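Local atomic coordinates of cytochrome P450 monooxygenase (PDB entry 6KBH), a protein that probably inserts oxygen from O2 into organic substrates at a heme, drawing electrons through its own FMN and [2Fe-2S] domains. Residues H133-R137 and V266-Y271; A139-F144 and W252-G256; I588-I592 and A618-L623. All blocks are in the same frame, centred on the assembly; numbering follows the deposited sequence.

Contact 1: residues H133-R137 and V266-Y271; sequences HMPRR and VVTDSY. With HEM (protoporphyrin IX containing Fe), chain C.
The guanidinium of Arg136 lies almost flat on the ring of Tyr271, the two planes 18° apart. Arg136 CZ is 4.1 Å from the centroid of the Tyr271 ring, over its face, a cation-pi stack. The same ring face also takes the aliphatic part of the arginine: Arg136 CD, 3.6 Å from that centroid, makes a CH-pi contact displaced toward the phenol end. The Val266 carbonyl lies on the opposite side of the guanidinium, but its closeness is doubtful, while Thr268 N lies at the edge. With CG anti to the carbonyl carbon (chi1 -60°) and the chain extended to NE, Arg136 reaches across to the start of helix 269-281; its CG comes 4.3 Å from Val266 CG1.

His133 and Arg137, one turn apart, point the other way, toward the heme, as in the HxxxR signature of the C helix in many bacterial P450s. A single propionate oxygen, HEM O2D, accepts from both: His133 NE2 at 2.6 Å, nearly straight at 170° and at the imidazole edge, and Arg137 NH1 at 2.6 Å, in a more bent bond. Behind this first shell, Glu130 takes the His133 ND1 side and Gln392 O shares Arg137 NH1.

Tyrosine suits its place because it offers a flat face to the cation and a hydroxyl that is hydrogen-bonded to Glu128. A leucine in place of Tyr271 would probably leave the guanidinium without its aromatic bed and Glu128 without its hydroxyl mate. Basic residues of this one helix thus serve two ends: His133 and Arg137 meet the propionate, whose negative charge they are likely to stabilise, whereas Arg136 spends its charge on the aromatic face and a weak, long ion pair with Glu128.

Contact 2: residues A139-F144 and W252-G256; sequences ALMEPF and WMPFG
Pro143 wedges between two aromatic side chains of helix 252-262. Its CG sits over the face of Phe255, 3.6 Å from the ring centroid, in a CH-pi contact, and meets Trp252 at the indole edge, 3.5 Å from CD1. A proline serves well here, being compact, rigid and rich in C-H groups. On the indole face comes Phe144: its edge turns to the five-membered ring of Trp252 in a T-shaped pair, centroids 4.8 Å apart and planes at 61°. Leu140 crosses the indole at about a right angle, its CB 3.9 Å from Trp252 CZ2.

In P450 terms this joins the turn after the C helix, 133-139, to the H helix, 252-262. Phe144 also touches the heme, and Phe191 of helix 183-192 meets both it and Trp252.

The polar groups lie at the margin of this core. Trp252 NE1 donates to Leu140 O at 3.1 Å, nearly straight (168°), in the carbonyl plane and on a lone pair, which is likely to hold the indole in its rotation and satisfies a carbonyl just past the helix end. On the solvent side Glu142, its chain extended, lays CB 3.6 Å from Phe255 CZ, while its carboxylate stands at 82° to that ring.

Contact 3: residues I588-I592 and A618-L623; sequences ITPVI and AFLDRL. With FMN (flavin mononucleotide), chain B.
Ile592 of helix 588-601 packs against Phe619, Arg622 and Leu623 at the start of helix 620-625, in the Rossmann-like domain of a ferredoxin-reductase-type flavoprotein; the first helix is the crossover of a beta-alpha-beta unit between parallel strands 578-584 and 605-611. At CB the side chain of Ile592 forks. The CG2 branch lies loosely over one face of the Arg622 guanidinium, and CG1, anti to the backbone N (chi1 -171°), runs past Arg622 NE at 3.8 Å. The tip, CD1, touches three residues: Arg622 CG at 3.5 Å, Phe619 CB at 3.7 Å and Leu623 CD1 at 3.7 Å. Isoleucine suits the place: both branches lie against Arg622, and the longer one goes on to Phe619 and Leu623. Arg622 offers its aliphatic stem to this packing and sends its charged end on to Asp596 and Cys525 O.

One turn earlier, Ile588 CD1 meets Leu623 CD2 tip to tip at 4.0 Å, and Ile588 CG2 approaches the edge of the Phe619 ring, in its plane. Thr589 faces both ways. Its hydroxyl is hydrogen-bonded to Ile586 O, while its methyl CG2 lies 4.0 Å from Phe619 CE2 and 3.6 Å from C7M, a methyl of the flavin's dimethylbenzene ring.

How the contacts relate
From the N terminus, the chain first passes helix 133-139, which opens contact 1, and at once the turn 139-144, which opens contact 2. More than a hundred mostly helical residues later, helix 252-262 closes contact 2, and 266-271, leading into helix 269-281, closes contact 1. The smaller loop therefore sits within the larger, and the two contacts touch, as where Tyr271 CE2 meets Leu140 CD1. Together they tie the heme-side helix and its following turn to two consecutive P450 helices. Contact 3 comes later, in series; its short loop runs through strand 605-611 and ties helix 588-601 to helix 620-625 in the flavin-bearing part, its centre about 62 Å from that of contact 1.

Contact 1: residues H133-R137 and V266-Y271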
loop_
_atom_site.group_PDB
_atom_site.type_symbol
_atom_site.label_atom_id
_atom_site.label_comp_id
_atom_site.label_asym_id
_atom_site.label_seq_id
_atom_site.Cartn_x
_atom_site.Cartn_y
_atom_site.Cartn_z
ATOM N N HIS A 133 18.434 -5.476 -17.273
ATOM C CA HIS A 133 17.860 -5.273 -15.946
ATOM C C HIS A 133 16.490 -5.933 -15.807
ATOM O O HIS A 133 16.229 -6.632 -14.820
ATOM C CB HIS A 133 17.770 -3.776 -15.643
ATOM C CG HIS A 133 16.754 -3.427 -14.600
ATOM N ND1 HIS A 133 15.552 -2.825 -14.904
ATOM C CD2 HIS A 133 16.761 -3.594 -13.256
ATOM C CE1 HIS A 133 14.861 -2.639 -13.793
ATOM N NE2 HIS A 133 15.572 -3.097 -12.778
ATOM N N MET A 134 15.596 -5.714 -16.776
ATOM C CA MET A 134 14.215 -6.168 -16.612
ATOM C C MET A 134 14.093 -7.684 -16.508
ATOM O O MET A 134 13.409 -8.157 -15.584
ATOM C CB MET A 134 13.339 -5.613 -17.742
ATOM C CG MET A 134 12.844 -4.192 -17.521
ATOM S SD MET A 134 12.258 -3.867 -15.842
ATOM C CE MET A 134 10.887 -5.006 -15.701
ATOM N N PRO A 135 14.698 -8.495 -17.389
ATOM C CA PRO A 135 14.594 -9.953 -17.200
ATOM C C PRO A 135 15.094 -10.422 -15.846
ATOM O O PRO A 135 14.494 -11.322 -15.247
ATOM C CB PRO A 135 15.448 -10.512 -18.345
ATOM C CG PRO A 135 15.394 -9.462 -19.390
ATOM C CD PRO A 135 15.401 -8.164 -18.642
ATOM N N ARG A 136 16.176 -9.829 -15.342
ATOM C CA ARG A 136 16.686 -10.224 -14.034
ATOM C C ARG A 136 15.749 -9.776 -12.920
ATOM O O ARG A 136 15.592 -10.477 -11.913
ATOM C CB ARG A 136 18.081 -9.646 -13.823
ATOM C CG ARG A 136 19.120 -10.090 -14.840
ATOM C CD ARG A 136 20.490 -9.780 -14.290
ATOM N NE ARG A 136 21.554 -9.698 -15.286
ATOM C CZ ARG A 136 22.470 -10.643 -15.478
ATOM N NH1 ARG A 136 22.448 -11.749 -14.747
ATOM N NH2 ARG A 136 23.412 -10.479 -16.397
ATOM N N ARG A 137 15.121 -8.608 -13.077
ATOM C CA ARG A 137 14.158 -8.140 -12.084
ATOM C C ARG A 137 12.914 -9.018 -12.081
ATOM O O ARG A 137 12.460 -9.466 -11.022
ATOM C CB ARG A 137 13.787 -6.681 -12.358
ATOM C CG ARG A 137 12.731 -6.112 -11.416
ATOM C CD ARG A 137 12.282 -4.728 -11.866
ATOM N NE ARG A 137 11.178 -4.203 -11.064
ATOM C CZ ARG A 137 11.329 -3.430 -9.992
ATOM N NH1 ARG A 137 12.542 -3.087 -9.580
ATOM N NH2 ARG A 137 10.264 -2.999 -9.329
ATOM N N VAL A 266 20.599 -15.783 -18.128
ATOM C CA VAL A 266 20.008 -14.648 -17.435
ATOM C C VAL A 266 20.679 -14.449 -16.081
ATOM O O VAL A 266 20.929 -13.308 -15.662
ATOM C CB VAL A 266 18.499 -14.876 -17.305
ATOM C CG1 VAL A 266 17.890 -14.036 -16.183
ATOM C CG2 VAL A 266 17.801 -14.617 -18.623
ATOM N N VAL A 267 21.024 -15.546 -15.417
ATOM C CA VAL A 267 21.452 -15.545 -14.036
ATOM C C VAL A 267 22.741 -16.356 -13.998
ATOM O O VAL A 267 22.734 -17.560 -14.276
ATOM C CB VAL A 267 20.349 -16.106 -13.130
ATOM C CG1 VAL A 267 20.901 -16.703 -11.878
ATOM C CG2 VAL A 267 19.354 -14.990 -12.778
ATOM N N THR A 268 23.852 -15.686 -13.718
ATOM C CA THR A 268 25.184 -16.259 -13.847
ATOM C C THR A 268 25.831 -16.414 -12.479
ATOM O O THR A 268 25.398 -15.817 -11.495
ATOM C CB THR A 268 26.071 -15.379 -14.736
ATOM O OG1 THR A 268 26.423 -14.190 -14.016
ATOM C CG2 THR A 268 25.345 -14.994 -16.010
ATOM N N ASP A 269 26.908 -17.206 -12.431
ATOM C CA ASP A 269 27.601 -17.413 -11.161
ATOM C C ASP A 269 28.116 -16.096 -10.596
ATOM O O ASP A 269 28.082 -15.877 -9.378
ATOM C CB ASP A 269 28.748 -18.406 -11.333
ATOM C CG ASP A 269 28.261 -19.814 -11.575
ATOM O OD1 ASP A 269 27.106 -20.115 -11.205
ATOM O OD2 ASP A 269 29.028 -20.616 -12.148
ATOM N N SER A 270 28.582 -15.197 -11.466
ATOM C CA SER A 270 28.995 -13.875 -11.005
ATOM C C SER A 270 27.823 -13.095 -10.431
ATOM O O SER A 270 27.992 -12.339 -9.467
ATOM C CB SER A 270 29.639 -13.094 -12.152
ATOM O OG SER A 270 28.681 -12.770 -13.146
ATOM N N TYR A 271 26.627 -13.280 -10.992
ATOM C CA TYR A 271 25.497 -12.441 -10.611
ATOM C C TYR A 271 25.012 -12.748 -9.197
ATOM O O TYR A 271 24.750 -11.827 -8.415
ATOM C CB TYR A 271 24.355 -12.600 -11.610
ATOM C CG TYR A 271 23.379 -11.465 -11.505
ATOM C CD1 TYR A 271 23.697 -10.220 -12.016
ATOM C CD2 TYR A 271 22.157 -11.626 -10.866
ATOM C CE1 TYR A 271 22.829 -9.171 -11.912
ATOM C CE2 TYR A 271 21.271 -10.575 -10.758
ATOM C CZ TYR A 271 21.612 -9.348 -11.282
ATOM O OH TYR A 271 20.734 -8.293 -11.186
HETATM C CHA HEM C . 16.119 -0.059 -5.492
HETATM C CHB HEM C . 14.809 2.836 -1.574
HETATM C CHC HEM C . 14.602 -1.417 1.569
HETATM C CHD HEM C . 15.899 -4.255 -2.339
HETATM C C1A HEM C . 15.750 0.940 -4.487
HETATM C C2A HEM C . 15.719 2.294 -5.053
HETATM C C3A HEM C . 15.352 3.097 -3.970
HETATM C C4A HEM C . 15.200 2.145 -2.838
HETATM C CMA HEM C . 15.166 4.582 -3.971
HETATM C CAA HEM C . 15.984 2.736 -6.459
HETATM C CBA HEM C . 14.761 3.098 -7.242
HETATM C CGA HEM C . 14.872 3.331 -8.711
HETATM O O1A HEM C . 16.079 3.514 -9.020
HETATM O O2A HEM C . 13.726 3.282 -9.236
HETATM C C1B HEM C . 14.632 1.992 -0.351
HETATM C C2B HEM C . 14.225 2.521 1.031
HETATM C C3B HEM C . 14.159 1.184 2.008
HETATM C C4B HEM C . 14.536 0.016 1.117
HETATM C CMB HEM C . 13.955 3.938 1.406
HETATM C CAB HEM C . 13.824 1.124 3.459
HETATM C CBB HEM C . 12.563 1.771 3.915
HETATM C C1C HEM C . 14.980 -2.395 0.510
HETATM C C2C HEM C . 15.015 -3.719 1.073
HETATM C C3C HEM C . 15.376 -4.523 0.015
HETATM C C4C HEM C . 15.517 -3.592 -1.094
HETATM C CMC HEM C . 14.724 -4.129 2.479
HETATM C CAC HEM C . 15.541 -6.011 0.036
HETATM C CBC HEM C . 16.893 -6.626 -0.045
HETATM C C1D HEM C . 16.022 -3.234 -3.386
HETATM C C2D HEM C . 16.411 -3.824 -4.710
HETATM C C3D HEM C . 16.484 -2.510 -5.706
HETATM C C4D HEM C . 16.122 -1.365 -4.804
HETATM C CMD HEM C . 16.667 -5.258 -5.015
HETATM C CAD HEM C . 16.816 -2.495 -7.156
HETATM C CBD HEM C . 15.714 -2.917 -8.073
HETATM C CGD HEM C . 15.836 -2.526 -9.500
HETATM O O1D HEM C . 16.679 -1.600 -9.577
HETATM O O2D HEM C . 15.063 -3.211 -10.217
HETATM N NA HEM C . 15.440 0.822 -3.127
HETATM N NB HEM C . 14.749 0.494 -0.325
HETATM N NC HEM C . 15.286 -2.290 -0.828
HETATM N ND HEM C . 15.771 -1.723 -3.333
HETATM FE FE HEM C . 15.399 -0.578 -1.763
#

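Contact 2: residues A139-F144 and W252-G256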
loop_
_atom_site.group_PDB
_atom_site.type_symbol
_atom_site.label_atom_id
_atom_site.label_comp_id
_atom_site.label_asym_id
_atom_site.label_seq_id
_atom_site.Cartn_x
_atom_site.Cartn_y
_atom_site.Cartn_z
ATOM N N ALA A 139 12.633 -12.055 -13.200
ATOM C CA ALA A 139 12.987 -13.400 -12.759
ATOM C C ALA A 139 13.130 -13.468 -11.245
ATOM O O ALA A 139 12.699 -14.441 -10.616
ATOM C CB ALA A 139 14.280 -13.855 -13.435
ATOM N N LEU A 140 13.729 -12.445 -10.640
ATOM C CA LEU A 140 14.029 -12.459 -9.216
ATOM C C LEU A 140 12.960 -11.773 -8.373
ATOM O O LEU A 140 13.191 -11.529 -7.185
ATOM C CB LEU A 140 15.391 -11.803 -8.968
ATOM C CG LEU A 140 16.578 -12.492 -9.647
ATOM C CD1 LEU A 140 17.819 -11.612 -9.609
ATOM C CD2 LEU A 140 16.856 -13.844 -9.008
ATOM N N MET A 141 11.795 -11.474 -8.950
ATOM C CA MET A 141 10.810 -10.648 -8.258
ATOM C C MET A 141 10.044 -11.420 -7.193
ATOM O O MET A 141 9.822 -10.899 -6.095
ATOM C CB MET A 141 9.828 -10.048 -9.262
ATOM C CG MET A 141 8.681 -9.292 -8.613
ATOM S SD MET A 141 9.222 -7.871 -7.637
ATOM C CE MET A 141 9.601 -6.698 -8.935
ATOM N N GLU A 142 9.643 -12.654 -7.500
ATOM C CA GLU A 142 8.641 -13.364 -6.702
ATOM C C GLU A 142 8.882 -13.362 -5.193
ATOM O O GLU A 142 7.912 -13.130 -4.452
ATOM C CB GLU A 142 8.510 -14.809 -7.209
ATOM C CG GLU A 142 7.461 -15.628 -6.462
ATOM C CD GLU A 142 7.266 -17.014 -7.046
ATOM O OE1 GLU A 142 7.862 -17.307 -8.104
ATOM O OE2 GLU A 142 6.519 -17.813 -6.443
ATOM N N PRO A 143 10.092 -13.603 -4.670
ATOM C CA PRO A 143 10.257 -13.592 -3.204
ATOM C C PRO A 143 9.930 -12.253 -2.558
ATOM O O PRO A 143 9.682 -12.215 -1.347
ATOM C CB PRO A 143 11.735 -13.959 -3.008
ATOM C CG PRO A 143 12.146 -14.611 -4.271
ATOM C CD PRO A 143 11.351 -13.958 -5.350
ATOM N N PHE A 144 9.915 -11.160 -3.325
ATOM C CA PHE A 144 9.609 -9.847 -2.772
ATOM C C PHE A 144 8.116 -9.578 -2.660
ATOM O O PHE A 144 7.724 -8.646 -1.951
ATOM C CB PHE A 144 10.253 -8.753 -3.625
ATOM C CG PHE A 144 11.747 -8.704 -3.513
ATOM C CD1 PHE A 144 12.353 -8.209 -2.372
ATOM C CD2 PHE A 144 12.546 -9.163 -4.546
ATOM C CE1 PHE A 144 13.723 -8.172 -2.266
ATOM C CE2 PHE A 144 13.917 -9.126 -4.446
ATOM C CZ PHE A 144 14.507 -8.631 -3.304
ATOM N N TRP A 252 16.038 -15.754 -0.688
ATOM C CA TRP A 252 16.182 -15.180 -2.022
ATOM C C TRP A 252 17.306 -15.860 -2.794
ATOM O O TRP A 252 17.154 -16.161 -3.984
ATOM C CB TRP A 252 16.425 -13.671 -1.914
ATOM C CG TRP A 252 16.256 -12.910 -3.207
ATOM C CD1 TRP A 252 15.189 -12.960 -4.056
ATOM C CD2 TRP A 252 17.181 -11.975 -3.779
ATOM N NE1 TRP A 252 15.396 -12.122 -5.127
ATOM C CE2 TRP A 252 16.610 -11.505 -4.979
ATOM C CE3 TRP A 252 18.435 -11.493 -3.396
ATOM C CZ2 TRP A 252 17.251 -10.577 -5.797
ATOM C CZ3 TRP A 252 19.070 -10.572 -4.211
ATOM C CH2 TRP A 252 18.477 -10.125 -5.396
ATOM N N MET A 253 18.436 -16.118 -2.134
ATOM C CA MET A 253 19.566 -16.747 -2.816
ATOM C C MET A 253 19.261 -18.161 -3.297
ATOM O O MET A 253 19.568 -18.466 -4.463
ATOM C CB MET A 253 20.800 -16.715 -1.906
ATOM C CG MET A 253 21.261 -15.315 -1.550
ATOM S SD MET A 253 21.469 -14.299 -3.018
ATOM C CE MET A 253 22.743 -15.218 -3.877
ATOM N N PRO A 254 18.688 -19.065 -2.488
ATOM C CA PRO A 254 18.301 -20.373 -3.046
ATOM C C PRO A 254 17.283 -20.254 -4.164
ATOM O O PRO A 254 17.362 -20.987 -5.155
ATOM C CB PRO A 254 17.739 -21.124 -1.831
ATOM C CG PRO A 254 17.398 -20.068 -0.845
ATOM C CD PRO A 254 18.419 -19.002 -1.041
ATOM N N PHE A 255 16.322 -19.338 -4.033
ATOM C CA PHE A 255 15.448 -19.012 -5.158
ATOM C C PHE A 255 16.262 -18.570 -6.369
ATOM O O PHE A 255 15.929 -18.923 -7.508
ATOM C CB PHE A 255 14.446 -17.939 -4.726
ATOM C CG PHE A 255 13.412 -17.566 -5.767
ATOM C CD1 PHE A 255 13.757 -16.924 -6.949
ATOM C CD2 PHE A 255 12.070 -17.833 -5.532
ATOM C CE1 PHE A 255 12.793 -16.583 -7.881
ATOM C CE2 PHE A 255 11.101 -17.486 -6.462
ATOM C CZ PHE A 255 11.465 -16.863 -7.633
ATOM N N GLY A 256 17.341 -17.821 -6.145
ATOM C CA GLY A 256 18.185 -17.408 -7.252
ATOM C C GLY A 256 18.916 -18.561 -7.910
ATOM O O GLY A 256 19.238 -18.498 -9.099
#

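Contact 3: residues I588-I592 and A618-L623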
loop_
_atom_site.group_PDB
_atom_site.type_symbol
_atom_site.label_atom_id
_atom_site.label_comp_id
_atom_site.label_asym_id
_atom_site.label_seq_id
_atom_site.Cartn_x
_atom_site.Cartn_y
_atom_site.Cartn_z
ATOM N N ILE A 588 -33.758 -7.125 2.523
ATOM C CA ILE A 588 -34.609 -6.067 3.054
ATOM C C ILE A 588 -33.786 -4.862 3.498
ATOM O O ILE A 588 -34.296 -3.735 3.527
ATOM C CB ILE A 588 -35.470 -6.621 4.205
ATOM C CG1 ILE A 588 -36.482 -5.576 4.683
ATOM C CG2 ILE A 588 -34.593 -7.092 5.357
ATOM C CD1 ILE A 588 -37.489 -5.174 3.630
ATOM N N THR A 589 -32.511 -5.062 3.840
ATOM C CA THR A 589 -31.734 -3.976 4.436
ATOM C C THR A 589 -31.539 -2.786 3.502
ATOM O O THR A 589 -31.845 -1.654 3.918
ATOM C CB THR A 589 -30.395 -4.512 4.958
ATOM O OG1 THR A 589 -29.891 -5.519 4.073
ATOM C CG2 THR A 589 -30.576 -5.103 6.347
ATOM N N PRO A 590 -31.047 -2.934 2.264
ATOM C CA PRO A 590 -30.879 -1.734 1.433
ATOM C C PRO A 590 -32.195 -1.156 0.945
ATOM O O PRO A 590 -32.314 0.070 0.839
ATOM C CB PRO A 590 -30.011 -2.228 0.271
ATOM C CG PRO A 590 -30.371 -3.646 0.133
ATOM C CD PRO A 590 -30.644 -4.149 1.527
ATOM N N VAL A 591 -33.190 -1.995 0.659
ATOM C CA VAL A 591 -34.434 -1.495 0.084
ATOM C C VAL A 591 -35.205 -0.657 1.099
ATOM O O VAL A 591 -35.806 0.367 0.748
ATOM C CB VAL A 591 -35.282 -2.661 -0.455
ATOM C CG1 VAL A 591 -35.376 -3.755 0.563
ATOM C CG2 VAL A 591 -36.661 -2.184 -0.800
ATOM N N ILE A 592 -35.196 -1.068 2.370
ATOM C CA ILE A 592 -35.982 -0.356 3.375
ATOM C C ILE A 592 -35.476 1.072 3.545
ATOM O O ILE A 592 -36.264 1.988 3.820
ATOM C CB ILE A 592 -35.976 -1.129 4.706
ATOM C CG1 ILE A 592 -36.974 -0.521 5.689
ATOM C CG2 ILE A 592 -34.596 -1.147 5.334
ATOM C CD1 ILE A 592 -37.612 -1.547 6.583
ATOM N N ALA A 618 -36.825 -9.902 8.995
ATOM C CA ALA A 618 -36.533 -8.729 9.799
ATOM C C ALA A 618 -37.260 -7.504 9.259
ATOM O O ALA A 618 -37.550 -7.400 8.062
ATOM C CB ALA A 618 -35.028 -8.465 9.833
ATOM N N PHE A 619 -37.572 -6.584 10.170
ATOM C CA PHE A 619 -38.126 -5.254 9.922
ATOM C C PHE A 619 -39.607 -5.259 9.573
ATOM O O PHE A 619 -40.129 -4.199 9.220
ATOM C CB PHE A 619 -37.365 -4.504 8.823
ATOM C CG PHE A 619 -35.947 -4.180 9.188
ATOM C CD1 PHE A 619 -35.672 -3.325 10.244
ATOM C CD2 PHE A 619 -34.890 -4.730 8.486
ATOM C CE1 PHE A 619 -34.368 -3.022 10.587
ATOM C CE2 PHE A 619 -33.583 -4.431 8.825
ATOM C CZ PHE A 619 -33.323 -3.577 9.877
ATOM N N LEU A 620 -40.302 -6.398 9.660
ATOM C CA LEU A 620 -41.755 -6.377 9.510
ATOM C C LEU A 620 -42.386 -5.438 10.530
ATOM O O LEU A 620 -43.311 -4.683 10.209
ATOM C CB LEU A 620 -42.325 -7.785 9.664
ATOM C CG LEU A 620 -41.806 -8.865 8.718
ATOM C CD1 LEU A 620 -42.219 -10.222 9.238
ATOM C CD2 LEU A 620 -42.330 -8.649 7.309
ATOM N N ASP A 621 -41.893 -5.484 11.769
ATOM C CA ASP A 621 -42.230 -4.482 12.774
ATOM C C ASP A 621 -41.992 -3.077 12.235
ATOM O O ASP A 621 -42.893 -2.233 12.220
ATOM C CB ASP A 621 -41.385 -4.723 14.023
ATOM C CG ASP A 621 -39.943 -5.079 13.683
ATOM O OD1 ASP A 621 -39.737 -6.044 12.917
ATOM O OD2 ASP A 621 -39.021 -4.386 14.163
ATOM N N ARG A 622 -40.764 -2.819 11.794
ATOM C CA ARG A 622 -40.429 -1.545 11.170
ATOM C C ARG A 622 -41.299 -1.287 9.944
ATOM O O ARG A 622 -41.775 -0.164 9.729
ATOM C CB ARG A 622 -38.953 -1.555 10.803
ATOM C CG ARG A 622 -38.512 -0.510 9.818
ATOM C CD ARG A 622 -37.091 -0.132 10.132
ATOM N NE ARG A 622 -36.543 0.858 9.220
ATOM C CZ ARG A 622 -35.261 1.196 9.205
ATOM N NH1 ARG A 622 -34.420 0.617 10.053
ATOM N NH2 ARG A 622 -34.818 2.112 8.356
ATOM N N LEU A 623 -41.529 -2.329 9.136
ATOM C CA LEU A 623 -42.342 -2.222 7.925
ATOM C C LEU A 623 -43.827 -2.068 8.230
ATOM O O LEU A 623 -44.593 -1.688 7.338
ATOM C CB LEU A 623 -42.117 -3.458 7.057
ATOM C CG LEU A 623 -41.884 -3.365 5.555
ATOM C CD1 LEU A 623 -41.007 -2.180 5.235
ATOM C CD2 LEU A 623 -41.210 -4.650 5.120
HETATM N N1 FMN B . -22.671 -8.185 -0.007
HETATM C C2 FMN B . -22.329 -7.265 -0.920
HETATM O O2 FMN B . -21.482 -7.576 -1.819
HETATM N N3 FMN B . -22.842 -6.028 -0.920
HETATM C C4 FMN B . -23.739 -5.693 0.030
HETATM O O4 FMN B . -24.275 -4.449 0.052
HETATM C C4A FMN B . -24.116 -6.630 0.990
HETATM N N5 FMN B . -25.010 -6.283 1.931
HETATM C C5A FMN B . -25.359 -7.191 2.850
HETATM C C6 FMN B . -26.282 -6.803 3.804
HETATM C C7 FMN B . -26.680 -7.696 4.772
HETATM C C7M FMN B . -27.711 -7.128 5.778
HETATM C C8 FMN B . -26.166 -8.998 4.801
HETATM C C8M FMN B . -26.570 -10.013 5.851
HETATM C C9 FMN B . -25.249 -9.390 3.831
HETATM C C9A FMN B . -24.827 -8.484 2.853
HETATM N N10 FMN B . -23.933 -8.832 1.901
HETATM C C10 FMN B . -23.568 -7.909 0.968
HETATM C "C1'" FMN B . -23.300 -10.188 1.866
HETATM C "C2'" FMN B . -22.083 -10.274 2.751
HETATM O "O2'" FMN B . -21.025 -9.525 2.313
HETATM C "C3'" FMN B . -21.625 -11.701 2.908
HETATM O "O3'" FMN B . -21.361 -12.349 1.691
HETATM C "C4'" FMN B . -22.636 -12.520 3.741
HETATM O "O4'" FMN B . -23.152 -11.982 4.899
HETATM C "C5'" FMN B . -22.005 -13.847 4.257
HETATM O "O5'" FMN B . -20.644 -13.790 4.752
HETATM P P FMN B . -19.853 -15.136 4.915
HETATM O O1P FMN B . -18.370 -14.871 4.864
HETATM O O2P FMN B . -20.159 -15.782 6.229
HETATM O O3P FMN B . -20.268 -16.043 3.799
#